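PDB 4XCW: molybdopterin adenylyltransferase from Helicobacter pylori, which probably transfers an adenylyl group from ATP to molybdopterin, an activating step in the biosynthesis of the molybdenum cofactor. Local coordinates for residues Glu52-Leu55 and Ile56-Ser59; Ile61-Cys64 and Asp65-Cys69; Ile152-Cys155 and Val156-Leu160. One frame throughout, in Å; residues are numbered along the deposited sequence. Where two conformers were deposited one is given.

Contact 1 (Glu52-Leu55 and Ile56-Ser59); sequences ERDL and IEKS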
ATOM      1  N   GLU B  52      -9.120   9.909  20.963  1.00 40.30           N
ATOM      2  CA  GLU B  52     -10.514   9.855  20.536  1.00 39.12           C
ATOM      3  C   GLU B  52     -10.581  10.348  19.104  1.00 33.47           C
ATOM      4  O   GLU B  52     -10.090  11.436  18.798  1.00 33.18           O
ATOM      5  CB  GLU B  52     -11.416  10.701  21.441  1.00 40.44           C
ATOM      6  CG  GLU B  52     -11.274  10.420  22.923  1.00 43.19           C
ATOM      7  CD  GLU B  52     -11.863   9.081  23.327  1.00 47.44           C
ATOM      8  OE1 GLU B  52     -12.658   8.518  22.548  1.00 46.40           O
ATOM      9  OE2 GLU B  52     -11.531   8.594  24.429  1.00 52.07           O
ATOM     10  N   ARG B  53     -11.174   9.546  18.225  1.00 38.58           N
ATOM     11  CA  ARG B  53     -11.124   9.834  16.794  1.00 38.37           C
ATOM     12  C   ARG B  53     -11.651  11.222  16.441  1.00 34.94           C
ATOM     13  O   ARG B  53     -10.985  11.973  15.725  1.00 35.13           O
ATOM     14  CB  ARG B  53     -11.901   8.779  15.999  1.00 44.00           C
ATOM     15  CG  ARG B  53     -11.730   8.924  14.488  1.00 51.10           C
ATOM     16  CD  ARG B  53     -12.586   7.932  13.722  1.00 58.62           C
ATOM     17  NE  ARG B  53     -13.995   8.032  14.089  1.00 67.97           N
ATOM     18  CZ  ARG B  53     -14.891   8.768  13.439  1.00 73.29           C
ATOM     19  NH1 ARG B  53     -14.530   9.475  12.377  1.00 75.56           N
ATOM     20  NH2 ARG B  53     -16.151   8.797  13.851  1.00 75.98           N
ATOM     21  N   ASP B  54     -12.835  11.574  16.935  1.00 32.18           N
ATOM     22  CA  ASP B  54     -13.422  12.849  16.533  1.00 35.35           C
ATOM     23  C   ASP B  54     -12.577  14.030  17.015  1.00 33.74           C
ATOM     24  O   ASP B  54     -12.464  15.045  16.323  1.00 31.02           O
ATOM     25  CB  ASP B  54     -14.857  12.988  17.043  1.00 41.50           C
ATOM     26  CG  ASP B  54     -15.580  14.161  16.408  1.00 49.56           C
ATOM     27  OD1 ASP B  54     -15.532  14.289  15.161  1.00 49.80           O
ATOM     28  OD2 ASP B  54     -16.174  14.968  17.154  1.00 51.04           O
ATOM     29  N   LEU B  55     -11.968  13.892  18.188  1.00 33.35           N
ATOM     30  CA  LEU B  55     -11.117  14.949  18.719  1.00 31.61           C
ATOM     31  C   LEU B  55      -9.869  15.135  17.866  1.00 30.28           C
ATOM     32  O   LEU B  55      -9.434  16.260  17.615  1.00 30.54           O
ATOM     33  CB  LEU B  55     -10.723  14.647  20.167  1.00 34.29           C
ATOM     34  CG  LEU B  55     -11.786  14.946  21.221  1.00 37.96           C
ATOM     35  CD1 LEU B  55     -11.251  14.667  22.618  1.00 40.38           C
ATOM     36  CD2 LEU B  55     -12.257  16.387  21.093  1.00 37.28           C
ATOM     37  N   ILE B  56      -9.285  14.034  17.415  1.00 28.26           N
ATOM     38  CA  ILE B  56      -8.118  14.131  16.547  1.00 24.88           C
ATOM     39  C   ILE B  56      -8.494  14.737  15.193  1.00 24.41           C
ATOM     40  O   ILE B  56      -7.767  15.571  14.655  1.00 26.81           O
ATOM     41  CB  ILE B  56      -7.458  12.764  16.354  1.00 24.72           C
ATOM     42  CG1 ILE B  56      -6.971  12.243  17.709  1.00 30.12           C
ATOM     43  CG2 ILE B  56      -6.307  12.855  15.352  1.00 25.43           C
ATOM     44  CD1 ILE B  56      -5.948  11.135  17.615  1.00 38.10           C
ATOM     45  N   GLU B  57      -9.642  14.338  14.655  1.00 27.55           N
ATOM     46  CA  GLU B  57     -10.114  14.915  13.395  1.00 27.29           C
ATOM     47  C   GLU B  57     -10.292  16.420  13.535  1.00 27.08           C
ATOM     48  O   GLU B  57      -9.821  17.189  12.706  1.00 29.34           O
ATOM     49  CB  GLU B  57     -11.433  14.280  12.958  1.00 32.41           C
ATOM     50  CG  GLU B  57     -11.328  12.811  12.589  1.00 32.76           C
ATOM     51  CD  GLU B  57     -12.651  12.234  12.136  1.00 40.83           C
ATOM     52  OE1 GLU B  57     -13.572  13.022  11.826  1.00 40.73           O
ATOM     53  OE2 GLU B  57     -12.766  10.990  12.083  1.00 43.88           O
ATOM     54  N   LYS B  58     -10.986  16.831  14.592  1.00 29.56           N
ATOM     55  CA  LYS B  58     -11.225  18.248  14.837  1.00 30.60           C
ATOM     56  C   LYS B  58      -9.934  19.041  14.963  1.00 29.96           C
ATOM     57  O   LYS B  58      -9.837  20.156  14.466  1.00 32.31           O
ATOM     58  CB  LYS B  58     -12.067  18.427  16.097  1.00 32.73           C
ATOM     59  CG  LYS B  58     -13.536  18.106  15.902  1.00 41.65           C
ATOM     60  CD  LYS B  58     -14.311  18.313  17.190  1.00 47.44           C
ATOM     61  CE  LYS B  58     -15.806  18.154  16.973  1.00 53.91           C
ATOM     62  NZ  LYS B  58     -16.556  18.270  18.252  1.00 61.45           N
ATOM     63  N   SER B  59      -8.943  18.467  15.635  1.00 33.52           N
ATOM     64  CA  SER B  59      -7.649  19.123  15.813  0.50 31.27           C
ATOM     65  C   SER B  59      -6.918  19.276  14.486  1.00 29.40           C
ATOM     66  O   SER B  59      -6.404  20.346  14.169  1.00 28.88           O
ATOM     67  CB  SER B  59      -6.778  18.340  16.797  0.50 30.91           C
ATOM     68  OG  SER B  59      -5.528  18.984  16.990  0.50 28.24           O
TER

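Contact 2 (Ile61-Cys64 and Asp65-Cys69); sequences IKMC and DEYQC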
ATOM      1  N   ILE B  61      -8.259  19.298  11.554  1.00 29.53           N
ATOM      2  CA  ILE B  61      -9.013  20.228  10.731  1.00 29.21           C
ATOM      3  C   ILE B  61      -8.710  21.669  11.144  1.00 29.20           C
ATOM      4  O   ILE B  61      -8.545  22.543  10.292  1.00 29.40           O
ATOM      5  CB  ILE B  61     -10.524  19.931  10.805  1.00 31.63           C
ATOM      6  CG1 ILE B  61     -10.823  18.626  10.061  1.00 30.71           C
ATOM      7  CG2 ILE B  61     -11.338  21.081  10.220  1.00 34.17           C
ATOM      8  CD1 ILE B  61     -12.238  18.130  10.211  1.00 32.38           C
ATOM      9  N   LYS B  62      -8.589  21.904  12.445  1.00 29.70           N
ATOM     10  CA  LYS B  62      -8.307  23.247  12.948  1.00 31.88           C
ATOM     11  C   LYS B  62      -6.912  23.697  12.512  1.00 28.80           C
ATOM     12  O   LYS B  62      -6.720  24.843  12.106  1.00 33.28           O
ATOM     13  CB  LYS B  62      -8.441  23.290  14.477  1.00 34.33           C
ATOM     14  CG  LYS B  62      -8.097  24.634  15.111  1.00 42.72           C
ATOM     15  CD  LYS B  62      -8.519  24.681  16.577  1.00 51.59           C
ATOM     16  CE  LYS B  62      -7.949  23.507  17.363  1.00 53.34           C
ATOM     17  NZ  LYS B  62      -8.321  23.549  18.808  1.00 59.05           N
ATOM     18  N   MET B  63      -5.941  22.792  12.581  1.00 29.29           N
ATOM     19  CA  MET B  63      -4.573  23.141  12.200  1.00 29.76           C
ATOM     20  C   MET B  63      -4.480  23.485  10.713  1.00 30.68           C
ATOM     21  O   MET B  63      -3.828  24.463  10.335  1.00 29.61           O
ATOM     22  CB  MET B  63      -3.609  22.006  12.549  1.00 30.57           C
ATOM     23  CG  MET B  63      -3.380  21.827  14.053  1.00 33.15           C
ATOM     24  SD  MET B  63      -2.347  20.382  14.425  1.00 31.47           S
ATOM     25  CE  MET B  63      -2.212  20.493  16.209  1.00 26.92           C
ATOM     26  N   CYS B  64      -5.147  22.693   9.875  1.00 26.42           N
ATOM     27  CA  CYS B  64      -5.165  22.955   8.436  1.00 27.96           C
ATOM     28  C   CYS B  64      -5.987  24.193   8.082  1.00 31.27           C
ATOM     29  O   CYS B  64      -5.505  25.094   7.383  1.00 32.09           O
ATOM     30  CB  CYS B  64      -5.722  21.750   7.674  1.00 25.91           C
ATOM     31  SG  CYS B  64      -4.737  20.262   7.810  1.00 26.75           S
ATOM     32  N   ASP B  65      -7.231  24.229   8.561  1.00 30.75           N
ATOM     33  CA  ASP B  65      -8.192  25.239   8.121  1.00 33.87           C
ATOM     34  C   ASP B  65      -8.052  26.586   8.828  1.00 37.45           C
ATOM     35  O   ASP B  65      -8.076  27.635   8.179  1.00 41.60           O
ATOM     36  CB  ASP B  65      -9.626  24.732   8.310  1.00 34.75           C
ATOM     37  CG  ASP B  65      -9.946  23.517   7.450  1.00 34.68           C
ATOM     38  OD1 ASP B  65      -9.022  22.945   6.833  1.00 31.50           O
ATOM     39  OD2 ASP B  65     -11.136  23.134   7.405  1.00 30.78           O
ATOM     40  N   GLU B  66      -7.929  26.568  10.152  1.00 35.55           N
ATOM     41  CA  GLU B  66      -7.883  27.815  10.909  1.00 39.16           C
ATOM     42  C   GLU B  66      -6.467  28.361  11.044  1.00 36.65           C
ATOM     43  O   GLU B  66      -6.239  29.553  10.835  1.00 40.21           O
ATOM     44  CB  GLU B  66      -8.500  27.628  12.297  1.00 46.27           C
ATOM     45  CG  GLU B  66      -9.992  27.370  12.286  1.00 57.26           C
ATOM     46  CD  GLU B  66     -10.593  27.392  13.679  1.00 66.94           C
ATOM     47  OE1 GLU B  66     -10.077  28.138  14.540  1.00 68.64           O
ATOM     48  OE2 GLU B  66     -11.579  26.662  13.910  1.00 71.03           O
ATOM     49  N   TYR B  67      -5.522  27.495  11.400  1.00 36.23           N
ATOM     50  CA  TYR B  67      -4.134  27.912  11.594  1.00 39.60           C
ATOM     51  C   TYR B  67      -3.362  27.975  10.279  1.00 40.73           C
ATOM     52  O   TYR B  67      -2.228  28.459  10.247  1.00 36.27           O
ATOM     53  CB  TYR B  67      -3.410  26.967  12.562  1.00 37.77           C
ATOM     54  CG  TYR B  67      -4.013  26.880  13.950  1.00 40.91           C
ATOM     55  CD1 TYR B  67      -4.812  27.899  14.455  1.00 49.35           C
ATOM     56  CD2 TYR B  67      -3.771  25.776  14.761  1.00 42.29           C
ATOM     57  CE1 TYR B  67      -5.361  27.814  15.727  1.00 50.49           C
ATOM     58  CE2 TYR B  67      -4.315  25.687  16.033  1.00 43.67           C
ATOM     59  CZ  TYR B  67      -5.108  26.703  16.506  1.00 50.32           C
ATOM     60  OH  TYR B  67      -5.644  26.603  17.771  1.00 54.31           O
ATOM     61  N   GLN B  68      -3.978  27.476   9.208  1.00 33.98           N
ATOM     62  CA  GLN B  68      -3.384  27.489   7.872  1.00 34.35           C
ATOM     63  C   GLN B  68      -2.002  26.834   7.820  1.00 33.44           C
ATOM     64  O   GLN B  68      -1.093  27.345   7.165  1.00 32.13           O
ATOM     65  CB  GLN B  68      -3.283  28.925   7.349  1.00 41.28           C
ATOM     66  CG  GLN B  68      -4.617  29.615   7.141  1.00 48.57           C
ATOM     67  CD  GLN B  68      -4.487  30.880   6.316  1.00 61.04           C
ATOM     68  OE1 GLN B  68      -5.163  31.044   5.301  1.00 67.53           O
ATOM     69  NE2 GLN B  68      -3.607  31.780   6.744  1.00 66.02           N
ATOM     70  N   CYS B  69      -1.844  25.707   8.503  1.00 29.17           N
ATOM     71  CA  CYS B  69      -0.570  24.993   8.482  1.00 25.99           C
ATOM     72  C   CYS B  69      -0.294  24.387   7.112  1.00 26.45           C
ATOM     73  O   CYS B  69      -1.150  23.714   6.549  1.00 31.44           O
ATOM     74  CB  CYS B  69      -0.558  23.891   9.539  1.00 26.69           C
ATOM     75  SG  CYS B  69      -0.630  24.515  11.220  1.00 33.09           S
TER

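Contact 3 (Ile152-Cys155 and Val156-Leu160); sequences IPYC and VDLIL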
ATOM      1  N   ILE B 152       9.017  16.788   0.803  1.00 21.14           N
ATOM      2  CA  ILE B 152       7.966  17.621   1.394  1.00 23.31           C
ATOM      3  C   ILE B 152       7.848  19.037   0.779  1.00 22.54           C
ATOM      4  O   ILE B 152       6.739  19.465   0.435  1.00 24.27           O
ATOM      5  CB  ILE B 152       8.156  17.718   2.929  1.00 25.66           C
ATOM      6  CG1 ILE B 152       7.810  16.372   3.570  1.00 21.02           C
ATOM      7  CG2 ILE B 152       7.276  18.799   3.532  1.00 20.87           C
ATOM      8  CD1 ILE B 152       7.910  16.366   5.081  1.00 22.99           C
ATOM      9  N   PRO B 153       8.968  19.768   0.624  1.00 24.04           N
ATOM     10  CA  PRO B 153       8.798  21.111   0.044  1.00 23.92           C
ATOM     11  C   PRO B 153       8.119  21.124  -1.332  1.00 24.36           C
ATOM     12  O   PRO B 153       7.277  21.984  -1.591  1.00 25.82           O
ATOM     13  CB  PRO B 153      10.237  21.617  -0.070  1.00 24.02           C
ATOM     14  CG  PRO B 153      10.962  20.906   1.016  1.00 27.58           C
ATOM     15  CD  PRO B 153      10.367  19.528   1.022  1.00 25.61           C
ATOM     16  N   TYR B 154       8.479  20.185  -2.201  1.00 25.01           N
ATOM     17  CA  TYR B 154       7.849  20.116  -3.511  1.00 24.49           C
ATOM     18  C   TYR B 154       6.379  19.753  -3.366  1.00 24.08           C
ATOM     19  O   TYR B 154       5.535  20.297  -4.069  1.00 25.93           O
ATOM     20  CB  TYR B 154       8.552  19.104  -4.405  1.00 23.42           C
ATOM     21  CG  TYR B 154       8.036  19.052  -5.826  1.00 25.43           C
ATOM     22  CD1 TYR B 154       7.934  20.205  -6.592  1.00 29.76           C
ATOM     23  CD2 TYR B 154       7.682  17.841  -6.410  1.00 27.84           C
ATOM     24  CE1 TYR B 154       7.484  20.156  -7.895  1.00 33.06           C
ATOM     25  CE2 TYR B 154       7.232  17.783  -7.707  1.00 33.68           C
ATOM     26  CZ  TYR B 154       7.132  18.942  -8.444  1.00 33.19           C
ATOM     27  OH  TYR B 154       6.681  18.884  -9.734  1.00 36.16           O
ATOM     28  N   CYS B 155       6.077  18.831  -2.452  1.00 23.38           N
ATOM     29  CA  CYS B 155       4.681  18.456  -2.215  1.00 24.01           C
ATOM     30  C   CYS B 155       3.862  19.664  -1.778  1.00 27.60           C
ATOM     31  O   CYS B 155       2.742  19.871  -2.243  1.00 26.56           O
ATOM     32  CB  CYS B 155       4.569  17.361  -1.150  1.00 21.37           C
ATOM     33  SG  CYS B 155       2.888  16.662  -1.006  1.00 25.02           S
ATOM     34  N   VAL B 156       4.426  20.455  -0.872  1.00 24.68           N
ATOM     35  CA  VAL B 156       3.737  21.637  -0.363  1.00 24.82           C
ATOM     36  C   VAL B 156       3.576  22.672  -1.493  1.00 25.49           C
ATOM     37  O   VAL B 156       2.538  23.336  -1.583  1.00 23.48           O
ATOM     38  CB  VAL B 156       4.483  22.230   0.859  1.00 26.90           C
ATOM     39  CG1 VAL B 156       3.924  23.602   1.252  1.00 23.36           C
ATOM     40  CG2 VAL B 156       4.395  21.265   2.035  1.00 23.60           C
ATOM     41  N   ASP B 157       4.572  22.775  -2.375  1.00 24.52           N
ATOM     42  CA  ASP B 157       4.447  23.624  -3.572  1.00 25.39           C
ATOM     43  C   ASP B 157       3.249  23.215  -4.427  1.00 28.33           C
ATOM     44  O   ASP B 157       2.459  24.059  -4.856  1.00 26.12           O
ATOM     45  CB  ASP B 157       5.689  23.560  -4.466  1.00 26.71           C
ATOM     46  CG  ASP B 157       6.927  24.131  -3.818  1.00 30.97           C
ATOM     47  OD1 ASP B 157       6.815  24.819  -2.783  1.00 32.51           O
ATOM     48  OD2 ASP B 157       8.023  23.887  -4.372  1.00 30.69           O
ATOM     49  N   LEU B 158       3.133  21.915  -4.689  1.00 24.81           N
ATOM     50  CA  LEU B 158       2.115  21.409  -5.605  1.00 26.19           C
ATOM     51  C   LEU B 158       0.692  21.593  -5.093  1.00 25.71           C
ATOM     52  O   LEU B 158      -0.233  21.714  -5.890  1.00 28.09           O
ATOM     53  CB  LEU B 158       2.347  19.925  -5.900  1.00 28.55           C
ATOM     54  CG  LEU B 158       3.598  19.576  -6.701  1.00 27.41           C
ATOM     55  CD1 LEU B 158       3.763  18.064  -6.812  1.00 25.80           C
ATOM     56  CD2 LEU B 158       3.529  20.214  -8.074  1.00 25.87           C
ATOM     57  N   ILE B 159       0.522  21.587  -3.772  1.00 23.25           N
ATOM     58  CA  ILE B 159      -0.799  21.781  -3.168  1.00 25.74           C
ATOM     59  C   ILE B 159      -1.047  23.257  -2.836  1.00 29.76           C
ATOM     60  O   ILE B 159      -2.053  23.612  -2.216  1.00 31.59           O
ATOM     61  CB  ILE B 159      -0.969  20.917  -1.892  1.00 21.94           C
ATOM     62  CG1 ILE B 159      -0.119  21.449  -0.742  1.00 23.72           C
ATOM     63  CG2 ILE B 159      -0.648  19.461  -2.184  1.00 24.83           C
ATOM     64  CD1 ILE B 159      -0.108  20.515   0.490  1.00 22.82           C
ATOM     65  N   LEU B 160      -0.116  24.103  -3.269  1.00 26.64           N
ATOM     66  CA  LEU B 160      -0.221  25.562  -3.186  1.00 26.10           C
ATOM     67  C   LEU B 160      -0.058  26.107  -1.767  1.00 31.31           C
ATOM     68  O   LEU B 160      -0.581  27.176  -1.446  1.00 29.29           O
ATOM     69  CB  LEU B 160      -1.558  26.049  -3.785  1.00 26.87           C
ATOM     70  CG  LEU B 160      -1.908  25.489  -5.165  1.00 28.35           C
ATOM     71  CD1 LEU B 160      -3.195  26.117  -5.723  1.00 32.34           C
ATOM     72  CD2 LEU B 160      -0.745  25.685  -6.132  1.00 31.33           C
TER

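Contact 1 (Glu52-Leu55 and Ile56-Ser59)
D54 and K58 form a salt bridge one turn apart, with OD2 of D54 3.5 Å from NZ of K58. The K58 chain is extended beyond CG and passes D54 with its methylene groups. Its CE is 3.2 Å from OD2 of D54. CG of D54 lies beside its own carbonyl carbon (chi1 -168°), which carries the carboxylate toward K58. R53 and E57 may pair in the same way, but their modelled atoms are too close, so the pairing is doubtful. OD1 of D54 and OE1 of E57 are 4.1 Å apart. Two like charges are thus near each other; K58 probably offsets that of D54.

Four backbone hydrogen bonds join the turns. The first runs from N of I56 to O of E52, at 3.1 Å. The others link E57 to R53, K58 to D54 and S59 to L55.

The apolar face is carried by I56, which packs on V49, L11 and A89. S59 OG is bonded to E47, and the carboxylate of E52, the N-cap residue, pairs with R83. These are the first two turns of an amphipathic helix, 53-66, packed on the parallel strands 6-13 and 42-49 of the mixed sheet, in an alpha/beta fold.

Contact 2 (Ile61-Cys64 and Asp65-Cys69)
The K62 chain runs along the Y67 ring, both heading in one direction. CG of K62 sits over one face of the Y67 ring, 4.1 Å from the ring centroid and 21° off the normal. This is a CH-pi contact, offset toward the rim. CD of K62 continues past the phenol end, 3.7 Å from OH of Y67. The K62 chain bends at chi3 (54°), and its NZ pairs with E47. Y67 also stacks on the ring of H45.

M63 crosses Y67 at a slant, with its CG 4.0 Å from CD2 of the ring. I61 and D65 run alongside each other. The I61 methyl CG2 is 3.5 Å from OD2 of D65, whose carboxylate forms a salt bridge with R126.

The backbone widens here into a pi-type turn. O of K62 accepts two N-H groups, from E66 and from Y67. The bond from N of Y67 is 3.0 Å long and the straighter (163°). N of C69 then bonds to O of M63 at 3.0 Å. Q68, with positive phi, turns the chain out of the helix.

The methylenes of K62 thus serve as an apolar surface for the ring. The charged ends of K62 and D65 both reach partners on strands, E47 and R126, so this end of helix 53-66 is tied to the sheet by two ion pairs.

Contact 3 (Ile152-Cys155 and Val156-Leu160)
The backbone keeps regular helical hydrogen bonds from I152 to I159, starting with N of V156 to O of I152 at 2.8 Å and ending with a longer one of 3.2 Å from N of I159 to O of C155.

Y154 and L158 make the main side-chain contact. CD1 of L158 lies over one face of the Y154 ring, 4.0 Å from its centroid and 25° off the normal. This is a CH-pi contact, displaced toward CE2 of Y154, which is 3.6 Å from CD1 of L158. The other methyl, CD2 of L158, lies nearer the phenol end, 3.8 Å from OH of Y154. With chi1 near 180° (-175°), the Y154 ring swings away from its own N and along the helix to L158.

The helix ends in a Schellman motif. L160 has positive phi and is its C-prime residue. N of L160 bonds to O of D157 at 3.0 Å, and N of G161 reaches back to O of V156.

Another side of the helix is apolar. CG2 of I152 meets CG2 of V156 at 4.1 Å. I152 packs on L130 and I132, while C155 rests on L130 and I125. This joins the helix to strands 129-134 and 123-126.

OD2 of D157 lies near the edge of the Y154 ring, and its carboxylate forms a salt bridge with R175 in the C-terminal tail. Y154 touches T115 of a neighbouring subunit, C155 touches L118 of that subunit, and L158 and I159 pack on its P80.

In the fold
Contacts 1 and 2 follow one another on helix 53-66, with centres about 13 Å apart. Contact 1 opens the helix and contact 2 closes it. E47 of strand 42-49 bridges them, since it bonds S59 of contact 1 and pairs with K62 of contact 2. Contact 3 is on the separate helix 152-158. Its centre is about 16 Å from that of contact 2 and about 25 Å from that of contact 1. Contacts 2 and 3 do not touch, their nearest atoms being about 7 Å apart, but both pack on strands 123-126 and 129-134. Of the three, contact 3 alone meets another subunit of the trimeric assembly.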